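Local coordinates for protein ribulose bisphosphate carboxylase (Pyrococcus horikoshii, PDB 2D69) that probably adds carbon dioxide and water to ribulose 1,5-bisphosphate, giving two molecules of 3-phosphoglycerate in an archaeal AMP degradation pathway, at residues A[12-17]-A[46-51]; A[38-43]-A[73-78]. All coordinates share one frame; numbering follows the deposited sequence.

Contact 1: A[12-17]-A[46-51]; sequences LDFVDL and IASESS
F14 meets A47, S48 and S51 at the end of helix 39-49. F14 ends a short 3-10 turn, and its CG stands anti to its carbonyl carbon (chi1 -68°). This sends the ring to the helix. First along the helix, CB of A47 lies 3.8 Å from CB of F14, an apolar contact. One residue on, S48 puts its CA over one face of the F14 ring, 3.8 Å from the ring centroid and 14° off the normal, a CH-pi contact. OG of S48 comes within 3.8 Å of CE2 of F14. The next residue, E49, faces the second subunit. Its O takes a weak bond from K162 of that subunit, a probable substrate ligand, and it packs on E189 of the same subunit, which probably binds magnesium. S51 comes to the CD1-CE1 side of the ring. OG of S51 sits 3.3 Å from CE1 of F14, at an oblique approach. That hydroxyl is fixed in place, since S51 OG donates to A47 O at 2.7 Å. With an alanine at F14, S48 CA is likely to lose the ring face it rests on, leaving a gap beside the S51 hydroxyl. Backbone bonding of F14 with V72 holds the turn to the strand beside the helix. This buried contact fastens the segment after strand 7-9 to the C-terminal end of the helix in the N-terminal domain of the RuBisCO large chain.

Contact 2: A[38-43]-A[73-78]; sequences SPEEAA and FYLEKH. With SO4 (sulfate ion), chain G.
L75 reaches P39, E40 and A43 with CG anti to its backbone N (chi1 176°). The second torsion points the two methyls to different parts of the helix. The motif is a helix packed on a face of a beta sheet, within the alpha/beta N-terminal domain of RuBisCO. Helix 39-49 lies over strand 71-78, which is an outermost strand of its sheet within this chain. The axes of 39-43 and 73-78 approach to 9.9 Å, and their directions differ by 129°.

L75 carries the strand side of the contact. CD2 of L75 meets the first turn of the helix, 3.8 Å from N of E40, and so packs on the backbone there. CB of P39 is 4.3 Å from CD2 of L75. The aliphatic part of E40 comes alongside too, with CG of E40 4.2 Å from CD2 of L75. CD1 of L75 serves the next turn, where it lies 4.4 Å from CB of A43. The contacts of L75 with P39 CB and A43 CB are loose apolar ones. L75 is buried, and F32 of strand 26-34 and L17 also pack on it.

P39 opens the helix. E41 pairs by a salt bridge with R45, one turn on.

The strand itself carries a classic beta bulge, in which F73 and Y74 both face K85. At its other end H78 is exposed and stands near a sulfate ion, probably from the crystallisation liquor. NE2 of H78 donates a weak bond to sulfate O4 at 3.4 Å. The bond at the N-cap of the helix is firmer: E41 N donates to S38 OG at 3.1 Å, with an N-H...O angle of 155°.

From the N terminus, the chain leaves strand 7-9 and enters 12-17, the first half of contact 1. It then runs through strand 26-34 and starts helix 39-49 at 38-43, the first half of contact 2. The end of the same helix, 46-51, closes the loop of contact 1. Strand 71-78 then closes the loop of contact 2. The two loops cross, because their segments alternate along the chain. Both use helix 39-49, one at each end. They also touch directly: V15 CG2 lies 3.5 Å from E40 O, and L17 packs on the backbone of strand 71-78. Together they tie the early loop, the helix and the edge strand.

Contact 1: A[12-17]-A[46-51]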
loop_
_atom_site.group_PDB
_atom_site.type_symbol
_atom_site.label_atom_id
_atom_site.label_comp_id
_atom_site.label_asym_id
_atom_site.label_seq_id
_atom_site.Cartn_x
_atom_site.Cartn_y
_atom_site.Cartn_z
ATOM N N LEU A 12 -27.424 48.756 -6.871
ATOM C CA LEU A 12 -28.824 48.881 -6.483
ATOM C C LEU A 12 -29.673 47.783 -7.140
ATOM O O LEU A 12 -30.801 47.494 -6.692
ATOM C CB LEU A 12 -29.357 50.271 -6.851
ATOM C CG LEU A 12 -28.804 51.539 -6.174
ATOM C CD1 LEU A 12 -29.435 52.820 -6.743
ATOM C CD2 LEU A 12 -29.023 51.497 -4.691
ATOM N N ASP A 13 -29.138 47.137 -8.176
ATOM C CA ASP A 13 -29.867 46.055 -8.806
ATOM C C ASP A 13 -29.956 44.825 -7.907
ATOM O O ASP A 13 -30.807 43.957 -8.096
ATOM C CB ASP A 13 -29.225 45.654 -10.111
ATOM C CG ASP A 13 -30.169 44.836 -10.977
ATOM O OD1 ASP A 13 -29.685 43.912 -11.657
ATOM O OD2 ASP A 13 -31.412 45.053 -11.025
ATOM N N PHE A 14 -29.072 44.789 -6.920
ATOM C CA PHE A 14 -29.089 43.748 -5.904
ATOM C C PHE A 14 -30.077 44.009 -4.744
ATOM O O PHE A 14 -30.242 43.165 -3.858
ATOM C CB PHE A 14 -27.677 43.570 -5.383
ATOM C CG PHE A 14 -26.735 42.994 -6.394
ATOM C CD1 PHE A 14 -26.445 41.646 -6.398
ATOM C CD2 PHE A 14 -26.105 43.791 -7.300
ATOM C CE1 PHE A 14 -25.546 41.138 -7.288
ATOM C CE2 PHE A 14 -25.243 43.272 -8.212
ATOM C CZ PHE A 14 -24.973 41.949 -8.220
ATOM N N VAL A 15 -30.762 45.150 -4.778
ATOM C CA VAL A 15 -31.719 45.540 -3.738
ATOM C C VAL A 15 -33.143 45.462 -4.267
ATOM O O VAL A 15 -33.498 46.078 -5.277
ATOM C CB VAL A 15 -31.423 46.950 -3.212
ATOM C CG1 VAL A 15 -32.445 47.413 -2.118
ATOM C CG2 VAL A 15 -29.999 46.991 -2.676
ATOM N N ASP A 16 -33.942 44.654 -3.586
ATOM C CA ASP A 16 -35.363 44.587 -3.832
ATOM C C ASP A 16 -36.076 44.279 -2.528
ATOM O O ASP A 16 -36.192 43.104 -2.139
ATOM C CB ASP A 16 -35.690 43.531 -4.884
ATOM C CG ASP A 16 -37.181 43.423 -5.144
ATOM O OD1 ASP A 16 -37.551 42.640 -6.041
ATOM O OD2 ASP A 16 -38.051 44.041 -4.469
ATOM N N LEU A 17 -36.571 45.335 -1.878
ATOM C CA LEU A 17 -37.229 45.218 -0.574
ATOM C C LEU A 17 -38.627 44.571 -0.575
ATOM O O LEU A 17 -39.183 44.287 0.500
ATOM C CB LEU A 17 -37.246 46.575 0.157
ATOM C CG LEU A 17 -35.823 47.094 0.427
ATOM C CD1 LEU A 17 -35.844 48.398 1.188
ATOM C CD2 LEU A 17 -34.944 46.040 1.198
ATOM N N ILE A 46 -22.812 44.959 -0.454
ATOM C CA ILE A 46 -22.644 43.697 0.288
ATOM C C ILE A 46 -23.147 42.500 -0.550
ATOM O O ILE A 46 -22.467 41.457 -0.646
ATOM C CB ILE A 46 -23.339 43.743 1.649
ATOM C CG1 ILE A 46 -22.756 44.895 2.470
ATOM C CG2 ILE A 46 -23.069 42.409 2.407
ATOM C CD1 ILE A 46 -23.654 45.359 3.638
ATOM N N ALA A 47 -24.329 42.657 -1.148
ATOM C CA ALA A 47 -25.006 41.544 -1.864
ATOM C C ALA A 47 -24.196 41.165 -3.113
ATOM O O ALA A 47 -23.989 39.986 -3.484
ATOM C CB ALA A 47 -26.434 41.974 -2.222
ATOM N N SER A 48 -23.715 42.216 -3.743
ATOM C CA SER A 48 -22.896 42.131 -4.934
ATOM C C SER A 48 -21.558 41.385 -4.727
ATOM O O SER A 48 -21.225 40.425 -5.435
ATOM C CB SER A 48 -22.582 43.563 -5.364
ATOM O OG SER A 48 -21.835 43.471 -6.503
ATOM N N GLU A 49 -20.792 41.837 -3.747
ATOM C CA GLU A 49 -19.467 41.341 -3.530
ATOM C C GLU A 49 -19.550 39.910 -2.941
ATOM O O GLU A 49 -18.642 39.105 -3.133
ATOM C CB GLU A 49 -18.698 42.316 -2.656
ATOM C CG GLU A 49 -17.233 41.967 -2.432
ATOM C CD GLU A 49 -16.367 42.146 -3.675
ATOM O OE1 GLU A 49 -16.793 42.901 -4.611
ATOM O OE2 GLU A 49 -15.270 41.515 -3.701
ATOM N N SER A 50 -20.645 39.583 -2.263
ATOM C CA SER A 50 -20.831 38.221 -1.769
ATOM C C SER A 50 -21.492 37.309 -2.815
ATOM O O SER A 50 -21.768 36.182 -2.538
ATOM C CB SER A 50 -21.613 38.191 -0.455
ATOM O OG SER A 50 -22.810 38.961 -0.459
ATOM N N SER A 51 -21.777 37.810 -4.007
ATOM C CA SER A 51 -22.412 36.988 -5.032
ATOM C C SER A 51 -21.660 37.143 -6.346
ATOM O O SER A 51 -20.549 36.685 -6.405
ATOM C CB SER A 51 -23.931 37.283 -5.149
ATOM O OG SER A 51 -24.220 38.559 -5.710
#

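Contact 2: A[38-43]-A[73-78]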
loop_
_atom_site.group_PDB
_atom_site.type_symbol
_atom_site.label_atom_id
_atom_site.label_comp_id
_atom_site.label_asym_id
_atom_site.label_seq_id
_atom_site.Cartn_x
_atom_site.Cartn_y
_atom_site.Cartn_z
ATOM N N SER A 38 -25.486 55.807 0.033
ATOM C CA SER A 38 -26.832 55.623 0.626
ATOM C C SER A 38 -26.882 54.277 1.303
ATOM O O SER A 38 -26.105 53.405 0.957
ATOM C CB SER A 38 -27.938 55.718 -0.440
ATOM O OG SER A 38 -27.943 54.575 -1.268
ATOM N N PRO A 39 -27.773 54.066 2.263
ATOM C CA PRO A 39 -27.863 52.732 2.898
ATOM C C PRO A 39 -28.202 51.607 1.882
ATOM O O PRO A 39 -27.644 50.502 1.960
ATOM C CB PRO A 39 -28.953 52.894 3.963
ATOM C CG PRO A 39 -29.232 54.451 4.068
ATOM C CD PRO A 39 -28.692 55.061 2.847
ATOM N N GLU A 40 -29.094 51.914 0.945
ATOM C CA GLU A 40 -29.398 51.056 -0.202
ATOM C C GLU A 40 -28.153 50.615 -0.997
ATOM O O GLU A 40 -27.975 49.435 -1.306
ATOM C CB GLU A 40 -30.359 51.788 -1.138
ATOM C CG GLU A 40 -31.777 51.960 -0.604
ATOM C CD GLU A 40 -31.960 53.123 0.403
ATOM O OE1 GLU A 40 -32.986 53.088 1.138
ATOM O OE2 GLU A 40 -31.105 54.070 0.480
ATOM N N GLU A 41 -27.292 51.573 -1.320
ATOM C CA GLU A 41 -26.098 51.310 -2.110
ATOM C C GLU A 41 -25.128 50.481 -1.317
ATOM O O GLU A 41 -24.626 49.462 -1.800
ATOM C CB GLU A 41 -25.435 52.615 -2.616
ATOM C CG GLU A 41 -24.793 52.378 -3.992
ATOM C CD GLU A 41 -23.789 53.431 -4.404
ATOM O OE1 GLU A 41 -22.584 53.192 -4.202
ATOM O OE2 GLU A 41 -24.210 54.473 -4.947
ATOM N N ALA A 42 -24.904 50.860 -0.072
ATOM C CA ALA A 42 -24.077 50.042 0.804
ATOM C C ALA A 42 -24.593 48.603 0.814
ATOM O O ALA A 42 -23.818 47.693 0.600
ATOM C CB ALA A 42 -24.052 50.616 2.241
ATOM N N ALA A 43 -25.890 48.408 1.061
ATOM C CA ALA A 43 -26.463 47.066 1.159
ATOM C C ALA A 43 -26.255 46.273 -0.168
ATOM O O ALA A 43 -25.867 45.101 -0.156
ATOM C CB ALA A 43 -27.928 47.170 1.538
ATOM N N PHE A 73 -33.367 41.906 0.718
ATOM C CA PHE A 73 -34.817 41.886 0.831
ATOM C C PHE A 73 -35.388 42.583 2.083
ATOM O O PHE A 73 -36.616 42.822 2.174
ATOM C CB PHE A 73 -35.310 40.451 0.715
ATOM C CG PHE A 73 -35.033 39.591 1.914
ATOM C CD1 PHE A 73 -35.948 39.533 2.963
ATOM C CD2 PHE A 73 -33.862 38.816 1.986
ATOM C CE1 PHE A 73 -35.712 38.734 4.081
ATOM C CE2 PHE A 73 -33.613 37.990 3.094
ATOM C CZ PHE A 73 -34.539 37.942 4.141
ATOM N N TYR A 74 -34.500 42.888 3.028
ATOM C CA TYR A 74 -34.828 43.607 4.253
ATOM C C TYR A 74 -33.757 44.657 4.523
ATOM O O TYR A 74 -32.568 44.371 4.449
ATOM C CB TYR A 74 -34.875 42.620 5.409
ATOM C CG TYR A 74 -35.050 43.213 6.794
ATOM C CD1 TYR A 74 -36.265 43.054 7.489
ATOM C CD2 TYR A 74 -34.010 43.872 7.428
ATOM C CE1 TYR A 74 -36.437 43.547 8.776
ATOM C CE2 TYR A 74 -34.163 44.371 8.713
ATOM C CZ TYR A 74 -35.385 44.204 9.385
ATOM O OH TYR A 74 -35.555 44.705 10.651
ATOM N N LEU A 75 -34.177 45.863 4.857
ATOM C CA LEU A 75 -33.239 46.934 5.156
ATOM C C LEU A 75 -33.879 47.960 6.079
ATOM O O LEU A 75 -34.805 48.628 5.683
ATOM C CB LEU A 75 -32.784 47.630 3.869
ATOM C CG LEU A 75 -31.860 48.830 4.107
ATOM C CD1 LEU A 75 -30.605 48.327 4.856
ATOM C CD2 LEU A 75 -31.463 49.543 2.825
ATOM N N GLU A 76 -33.393 48.071 7.307
ATOM C CA GLU A 76 -33.982 48.988 8.284
ATOM C C GLU A 76 -32.919 49.590 9.181
ATOM O O GLU A 76 -31.893 48.996 9.445
ATOM C CB GLU A 76 -35.032 48.300 9.178
ATOM C CG GLU A 76 -36.134 47.522 8.447
ATOM C CD GLU A 76 -37.186 48.397 7.778
ATOM O OE1 GLU A 76 -37.122 49.649 7.856
ATOM O OE2 GLU A 76 -38.098 47.812 7.165
ATOM N N LYS A 77 -33.206 50.790 9.670
ATOM C CA LYS A 77 -32.322 51.465 10.590
ATOM C C LYS A 77 -32.178 50.619 11.877
ATOM O O LYS A 77 -33.111 49.940 12.271
ATOM C CB LYS A 77 -32.881 52.874 10.850
ATOM C CG LYS A 77 -31.882 53.808 11.497
ATOM C CD LYS A 77 -31.792 55.247 10.903
ATOM C CE LYS A 77 -30.320 55.828 11.139
ATOM N NZ LYS A 77 -29.185 54.759 11.408
ATOM N N HIS A 78 -30.983 50.617 12.472
ATOM C CA HIS A 78 -30.694 49.924 13.738
ATOM C C HIS A 78 -29.581 50.674 14.452
ATOM O O HIS A 78 -28.429 50.576 14.044
ATOM C CB HIS A 78 -30.240 48.465 13.519
ATOM C CG HIS A 78 -30.002 47.711 14.791
ATOM N ND1 HIS A 78 -30.995 46.995 15.435
ATOM C CD2 HIS A 78 -28.893 47.578 15.552
ATOM C CE1 HIS A 78 -30.506 46.467 16.543
ATOM N NE2 HIS A 78 -29.234 46.807 16.640
HETATM S S SO4 G . -25.065 45.693 16.745
HETATM O O1 SO4 G . -24.229 46.542 17.593
HETATM O O2 SO4 G . -25.479 46.442 15.567
HETATM O O3 SO4 G . -24.302 44.515 16.324
HETATM O O4 SO4 G . -26.274 45.336 17.488
#